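Long-range contact in double Glycine Motif Protease domain from AMS/PCAT Transporter (Lachnospiraceae bacterium C6A11, PDB 6MPZ), which probably cleaves leader peptides after a double-glycine motif, as the C39-type cysteine peptidase domain of a transporter that processes and exports peptides such as lantibiotics: residues 85-99 / 127-141. Residues are numbered along the deposited sequence; the frame is centred on the assembly and turned at random.
Sequences LKKEGTFPCIIHWNF and MEEFDRSFTGICLIF
S133 CB sits over one face of the W97 indole, 3.5 Å from the six-ring centroid, while F130 CD1 meets the indole edge in plane. The F134 ring is sandwiched between L85 CD2, off centre over one face, and G136 N, over the middle of the other. F130 takes L85 CD2 at its edge, and T135 CG2 lies over the centre of the F99 ring in a CH-pi contact. With CG anti to the backbone N (chi1 -179°), F130 reaches from helix 127-133 to I95, its CE1 3.6 Å from I95 CD1. Strands 93-97 and 137-141 pair antiparallel; L139 N to I94 O is short (2.7 Å) and nearly straight. Between I95 and W97 a beta bulge shifts the register by two: H96 N donates to I137 O, T135 N only weakly to H96 O. N98 N hydrogen-bonds S133 O (2.9 Å). Extended K86 forms a salt bridge, NZ to the syn lone pair of D131 OD1 (2.9 Å), and waters bridge T90 OG1 and P92 O to the F141 backbone. Apolar packing thus holds both helices against the sheet of the papain-like C39 fold, while the backbone-bonded, bulged strand pair presents H96 and I137 to the bound leader peptide.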
loop_
_atom_site.group_PDB
_atom_site.type_symbol
_atom_site.label_atom_id
_atom_site.label_comp_id
_atom_site.label_asym_id
_atom_site.label_seq_id
_atom_site.Cartn_x
_atom_site.Cartn_y
_atom_site.Cartn_z
ATOM N N LEU A 85 -4.366 0.872 13.262
ATOM C CA LEU A 85 -3.428 0.456 12.230
ATOM C C LEU A 85 -2.148 -0.064 12.931
ATOM O O LEU A 85 -1.678 -1.179 12.648
ATOM C CB LEU A 85 -3.118 1.599 11.272
ATOM C CG LEU A 85 -2.054 1.307 10.207
ATOM C CD1 LEU A 85 -2.330 0.062 9.390
ATOM C CD2 LEU A 85 -1.962 2.478 9.304
ATOM N N LYS A 86 -1.648 0.747 13.873
ATOM C CA LYS A 86 -0.478 0.429 14.740
ATOM C C LYS A 86 -0.622 -0.874 15.510
ATOM O O LYS A 86 0.320 -1.623 15.664
ATOM C CB LYS A 86 -0.243 1.538 15.701
ATOM C CG LYS A 86 0.134 2.838 15.009
ATOM C CD LYS A 86 0.072 4.025 15.946
ATOM C CE LYS A 86 0.197 5.267 15.140
ATOM N NZ LYS A 86 0.102 6.510 15.923
ATOM N N LYS A 87 -1.830 -1.173 15.922
ATOM C CA LYS A 87 -2.094 -2.340 16.707
ATOM C C LYS A 87 -2.300 -3.584 15.867
ATOM O O LYS A 87 -1.732 -4.630 16.178
ATOM C CB LYS A 87 -3.306 -2.063 17.609
ATOM C CG LYS A 87 -3.515 -3.088 18.704
ATOM C CD LYS A 87 -4.327 -2.490 19.871
ATOM C CE LYS A 87 -5.015 -3.567 20.666
ATOM N NZ LYS A 87 -4.025 -4.541 21.189
ATOM N N GLU A 88 -3.074 -3.477 14.816
ATOM C CA GLU A 88 -3.543 -4.636 14.056
ATOM C C GLU A 88 -3.016 -4.731 12.610
ATOM O O GLU A 88 -3.212 -5.765 11.957
ATOM C CB GLU A 88 -5.075 -4.577 13.945
ATOM C CG GLU A 88 -5.882 -4.144 15.165
ATOM C CD GLU A 88 -6.850 -5.185 15.697
ATOM O OE1 GLU A 88 -6.369 -6.314 15.792
ATOM O OE2 GLU A 88 -8.018 -4.870 16.010
ATOM N N GLY A 89 -2.383 -3.678 12.098
ATOM C CA GLY A 89 -1.834 -3.734 10.746
ATOM C C GLY A 89 -0.853 -4.866 10.527
ATOM O O GLY A 89 -0.277 -5.345 11.469
ATOM N N THR A 90 -0.658 -5.293 9.283
ATOM C CA THR A 90 0.429 -6.180 8.926
ATOM C C THR A 90 1.169 -5.525 7.780
ATOM O O THR A 90 0.581 -4.726 7.041
ATOM C CB THR A 90 -0.112 -7.552 8.525
ATOM O OG1 THR A 90 -0.770 -7.470 7.241
ATOM C CG2 THR A 90 -1.081 -8.016 9.576
ATOM N N PHE A 91 2.457 -5.863 7.644
ATOM C CA PHE A 91 3.390 -5.133 6.784
ATOM C C PHE A 91 4.112 -6.047 5.805
ATOM O O PHE A 91 4.422 -7.189 6.139
ATOM C CB PHE A 91 4.350 -4.303 7.629
ATOM C CG PHE A 91 3.653 -3.571 8.736
ATOM C CD1 PHE A 91 2.868 -2.482 8.462
ATOM C CD2 PHE A 91 3.728 -4.019 10.068
ATOM C CE1 PHE A 91 2.171 -1.813 9.489
ATOM C CE2 PHE A 91 3.035 -3.367 11.094
ATOM C CZ PHE A 91 2.255 -2.250 10.801
ATOM N N PRO A 92 4.338 -5.587 4.566
ATOM C CA PRO A 92 3.948 -4.241 4.096
ATOM C C PRO A 92 2.440 -4.172 3.786
ATOM O O PRO A 92 1.783 -5.211 3.574
ATOM C CB PRO A 92 4.755 -4.105 2.803
ATOM C CG PRO A 92 4.748 -5.503 2.262
ATOM C CD PRO A 92 4.905 -6.387 3.468
ATOM N N CYS A 93 1.920 -2.975 3.780
ATOM C CA CYS A 93 0.528 -2.691 3.391
ATOM C C CYS A 93 0.571 -1.367 2.624
ATOM O O CYS A 93 1.565 -0.596 2.737
ATOM C CB CYS A 93 -0.423 -2.566 4.620
ATOM S SG CYS A 93 0.019 -1.268 5.836
ATOM N N ILE A 94 -0.487 -1.082 1.878
ATOM C CA ILE A 94 -0.565 0.167 1.127
ATOM C C ILE A 94 -1.563 1.058 1.845
ATOM O O ILE A 94 -2.638 0.583 2.239
ATOM C CB ILE A 94 -0.997 -0.072 -0.367
ATOM C CG1 ILE A 94 0.078 -0.893 -1.126
ATOM C CG2 ILE A 94 -1.184 1.260 -1.069
ATOM C CD1 ILE A 94 -0.275 -1.343 -2.533
ATOM N N ILE A 95 -1.215 2.347 1.998
ATOM C CA ILE A 95 -2.063 3.268 2.684
ATOM C C ILE A 95 -2.265 4.523 1.837
ATOM O O ILE A 95 -1.350 4.954 1.114
ATOM C CB ILE A 95 -1.570 3.635 4.113
ATOM C CG1 ILE A 95 -0.213 4.365 4.104
ATOM C CG2 ILE A 95 -1.506 2.405 4.964
ATOM C CD1 ILE A 95 0.229 4.980 5.432
ATOM N N HIS A 96 -3.486 5.067 1.941
ATOM C CA HIS A 96 -3.924 6.311 1.287
ATOM C C HIS A 96 -3.330 7.489 2.094
ATOM O O HIS A 96 -3.261 7.422 3.307
ATOM C CB HIS A 96 -5.474 6.280 1.269
ATOM C CG HIS A 96 -6.128 7.315 0.399
ATOM N ND1 HIS A 96 -5.666 7.662 -0.853
ATOM C CD2 HIS A 96 -7.263 8.029 0.585
ATOM C CE1 HIS A 96 -6.457 8.574 -1.374
ATOM N NE2 HIS A 96 -7.437 8.808 -0.526
ATOM N N TRP A 97 -2.880 8.539 1.419
ATOM C CA TRP A 97 -1.982 9.555 2.010
ATOM C C TRP A 97 -2.332 10.935 1.472
ATOM O O TRP A 97 -2.279 11.149 0.256
ATOM C CB TRP A 97 -0.528 9.207 1.629
ATOM C CG TRP A 97 0.610 9.903 2.366
ATOM C CD1 TRP A 97 1.384 10.933 1.912
ATOM C CD2 TRP A 97 1.130 9.562 3.656
ATOM N NE1 TRP A 97 2.360 11.246 2.838
ATOM C CE2 TRP A 97 2.216 10.435 3.921
ATOM C CE3 TRP A 97 0.775 8.603 4.623
ATOM C CZ2 TRP A 97 2.936 10.394 5.120
ATOM C CZ3 TRP A 97 1.505 8.554 5.815
ATOM C CH2 TRP A 97 2.555 9.452 6.058
ATOM N N ASN A 98 -2.654 11.856 2.385
ATOM C CA ASN A 98 -3.095 13.233 2.066
ATOM C C ASN A 98 -4.269 13.323 1.078
ATOM O O ASN A 98 -4.363 14.287 0.348
ATOM C CB ASN A 98 -1.899 14.053 1.567
ATOM C CG ASN A 98 -0.804 14.141 2.595
ATOM O OD1 ASN A 98 -1.086 14.163 3.792
ATOM N ND2 ASN A 98 0.446 14.157 2.152
ATOM N N PHE A 99 -5.111 12.288 1.034
ATOM C CA PHE A 99 -6.293 12.198 0.137
ATOM C C PHE A 99 -5.976 12.143 -1.373
ATOM O O PHE A 99 -6.868 12.156 -2.180
ATOM C CB PHE A 99 -7.328 13.308 0.472
ATOM C CG PHE A 99 -7.786 13.289 1.906
ATOM C CD1 PHE A 99 -8.782 12.395 2.311
ATOM C CD2 PHE A 99 -7.183 14.098 2.872
ATOM C CE1 PHE A 99 -9.188 12.325 3.647
ATOM C CE2 PHE A 99 -7.587 14.032 4.202
ATOM C CZ PHE A 99 -8.592 13.137 4.590
ATOM N N MET A 127 5.386 10.418 14.115
ATOM C CA MET A 127 4.013 9.963 14.403
ATOM C C MET A 127 2.946 10.986 14.251
ATOM O O MET A 127 1.865 10.671 13.796
ATOM C CB MET A 127 3.869 9.448 15.826
ATOM C CG MET A 127 4.272 8.039 15.996
ATOM S SD MET A 127 3.561 6.887 14.808
ATOM C CE MET A 127 4.189 5.444 15.664
ATOM N N GLU A 128 3.220 12.204 14.690
ATOM C CA GLU A 128 2.209 13.274 14.654
ATOM C C GLU A 128 1.856 13.566 13.211
ATOM O O GLU A 128 0.654 13.617 12.878
ATOM C CB GLU A 128 2.627 14.526 15.429
ATOM C CG GLU A 128 3.983 15.118 14.988
ATOM C CD GLU A 128 3.961 16.076 13.811
ATOM O OE1 GLU A 128 2.876 16.552 13.417
ATOM O OE2 GLU A 128 5.067 16.325 13.268
ATOM N N GLU A 129 2.881 13.688 12.351
ATOM C CA GLU A 129 2.666 13.902 10.925
ATOM C C GLU A 129 2.015 12.648 10.282
ATOM O O GLU A 129 1.041 12.767 9.556
ATOM C CB GLU A 129 3.973 14.248 10.233
ATOM C CG GLU A 129 3.872 14.433 8.727
ATOM C CD GLU A 129 5.179 14.784 8.069
ATOM O OE1 GLU A 129 5.933 15.547 8.684
ATOM O OE2 GLU A 129 5.419 14.402 6.898
ATOM N N PHE A 130 2.504 11.457 10.604
ATOM C CA PHE A 130 1.832 10.235 10.148
ATOM C C PHE A 130 0.349 10.282 10.412
ATOM O O PHE A 130 -0.439 10.120 9.489
ATOM C CB PHE A 130 2.385 8.979 10.809
ATOM C CG PHE A 130 1.715 7.715 10.335
ATOM C CD1 PHE A 130 2.140 7.078 9.146
ATOM C CD2 PHE A 130 0.639 7.190 11.020
ATOM C CE1 PHE A 130 1.522 5.916 8.702
ATOM C CE2 PHE A 130 0.020 6.035 10.569
ATOM C CZ PHE A 130 0.478 5.393 9.407
ATOM N N ASP A 131 -0.016 10.548 11.666
ATOM C CA ASP A 131 -1.418 10.575 12.098
ATOM C C ASP A 131 -2.272 11.553 11.293
ATOM O O ASP A 131 -3.434 11.243 11.019
ATOM C CB ASP A 131 -1.550 10.867 13.605
ATOM C CG ASP A 131 -1.054 9.697 14.505
ATOM O OD1 ASP A 131 -0.714 8.592 14.008
ATOM O OD2 ASP A 131 -1.008 9.870 15.739
ATOM N N ARG A 132 -1.730 12.713 10.883
ATOM C CA ARG A 132 -2.528 13.616 10.026
ATOM C C ARG A 132 -2.552 13.249 8.537
ATOM O O ARG A 132 -3.541 13.526 7.871
ATOM C CB ARG A 132 -2.175 15.080 10.232
ATOM C CG ARG A 132 -0.807 15.562 9.846
ATOM C CD ARG A 132 -0.713 17.096 9.802
ATOM N NE ARG A 132 -0.047 17.643 11.001
ATOM C CZ ARG A 132 1.269 17.696 11.214
ATOM N NH1 ARG A 132 2.133 17.378 10.261
ATOM N NH2 ARG A 132 1.695 18.227 12.360
ATOM N N SER A 133 -1.484 12.629 8.039
ATOM C CA SER A 133 -1.325 12.288 6.619
ATOM C C SER A 133 -2.042 10.972 6.210
ATOM O O SER A 133 -2.643 10.884 5.118
ATOM C CB SER A 133 0.155 12.175 6.247
ATOM O OG SER A 133 0.759 13.436 6.299
ATOM N N PHE A 134 -2.018 9.974 7.081
ATOM C CA PHE A 134 -2.806 8.759 6.831
ATOM C C PHE A 134 -4.326 9.088 6.877
ATOM O O PHE A 134 -4.825 9.579 7.871
ATOM C CB PHE A 134 -2.436 7.731 7.856
ATOM C CG PHE A 134 -3.275 6.489 7.843
ATOM C CD1 PHE A 134 -3.370 5.726 6.708
ATOM C CD2 PHE A 134 -3.948 6.085 8.984
ATOM C CE1 PHE A 134 -4.134 4.564 6.704
ATOM C CE2 PHE A 134 -4.709 4.913 8.985
ATOM C CZ PHE A 134 -4.809 4.158 7.833
ATOM N N THR A 135 -5.041 8.808 5.794
ATOM C CA THR A 135 -6.475 9.154 5.690
ATOM C C THR A 135 -7.404 8.131 6.287
ATOM O O THR A 135 -8.606 8.370 6.384
ATOM C CB THR A 135 -6.942 9.255 4.213
ATOM O OG1 THR A 135 -6.988 7.940 3.622
ATOM C CG2 THR A 135 -6.061 10.144 3.435
ATOM N N GLY A 136 -6.882 6.950 6.577
ATOM C CA GLY A 136 -7.667 5.905 7.170
ATOM C C GLY A 136 -7.794 4.662 6.343
ATOM O O GLY A 136 -8.119 3.604 6.923
ATOM N N ILE A 137 -7.546 4.743 5.023
ATOM C CA ILE A 137 -7.728 3.575 4.129
ATOM C C ILE A 137 -6.394 2.781 3.976
ATOM O O ILE A 137 -5.373 3.349 3.631
ATOM C CB ILE A 137 -8.232 3.978 2.714
ATOM C CG1 ILE A 137 -9.500 4.869 2.779
ATOM C CG2 ILE A 137 -8.520 2.736 1.889
ATOM C CD1 ILE A 137 -10.717 4.266 3.479
ATOM N N CYS A 138 -6.469 1.456 4.153
ATOM C CA CYS A 138 -5.337 0.603 4.273
ATOM C C CYS A 138 -5.622 -0.658 3.506
ATOM O O CYS A 138 -6.635 -1.294 3.749
ATOM C CB CYS A 138 -5.101 0.225 5.744
ATOM S SG CYS A 138 -3.762 -0.976 6.014
ATOM N N LEU A 139 -4.721 -1.027 2.608
ATOM C CA LEU A 139 -4.887 -2.247 1.851
ATOM C C LEU A 139 -3.890 -3.225 2.433
ATOM O O LEU A 139 -2.731 -2.916 2.505
ATOM C CB LEU A 139 -4.647 -1.997 0.352
ATOM C CG LEU A 139 -5.341 -0.736 -0.245
ATOM C CD1 LEU A 139 -4.912 -0.471 -1.688
ATOM C CD2 LEU A 139 -6.857 -0.783 -0.093
ATOM N N ILE A 140 -4.393 -4.411 2.793
ATOM C CA ILE A 140 -3.751 -5.402 3.606
ATOM C C ILE A 140 -3.658 -6.653 2.741
ATOM O O ILE A 140 -4.629 -7.016 2.062
ATOM C CB ILE A 140 -4.596 -5.633 4.888
ATOM C CG1 ILE A 140 -4.497 -4.412 5.828
ATOM C CG2 ILE A 140 -4.228 -6.944 5.602
ATOM C CD1 ILE A 140 -3.232 -4.395 6.665
ATOM N N PHE A 141 -2.472 -7.268 2.708
ATOM C CA PHE A 141 -2.193 -8.358 1.779
ATOM C C PHE A 141 -1.654 -9.551 2.519
ATOM O O PHE A 141 -0.992 -9.405 3.544
ATOM C CB PHE A 141 -1.188 -7.939 0.695
ATOM C CG PHE A 141 -1.600 -6.713 -0.076
ATOM C CD1 PHE A 141 -2.457 -6.815 -1.164
ATOM C CD2 PHE A 141 -1.136 -5.453 0.279
ATOM C CE1 PHE A 141 -2.846 -5.690 -1.851
ATOM C CE2 PHE A 141 -1.530 -4.349 -0.425
ATOM C CZ PHE A 141 -2.367 -4.459 -1.483
HETATM O O HOH W 1 -1.581 -9.678 6.415
HETATM O O HOH W 2 -0.503 -6.119 4.740
HETATM O O HOH W 3 1.512 -7.864 3.193
#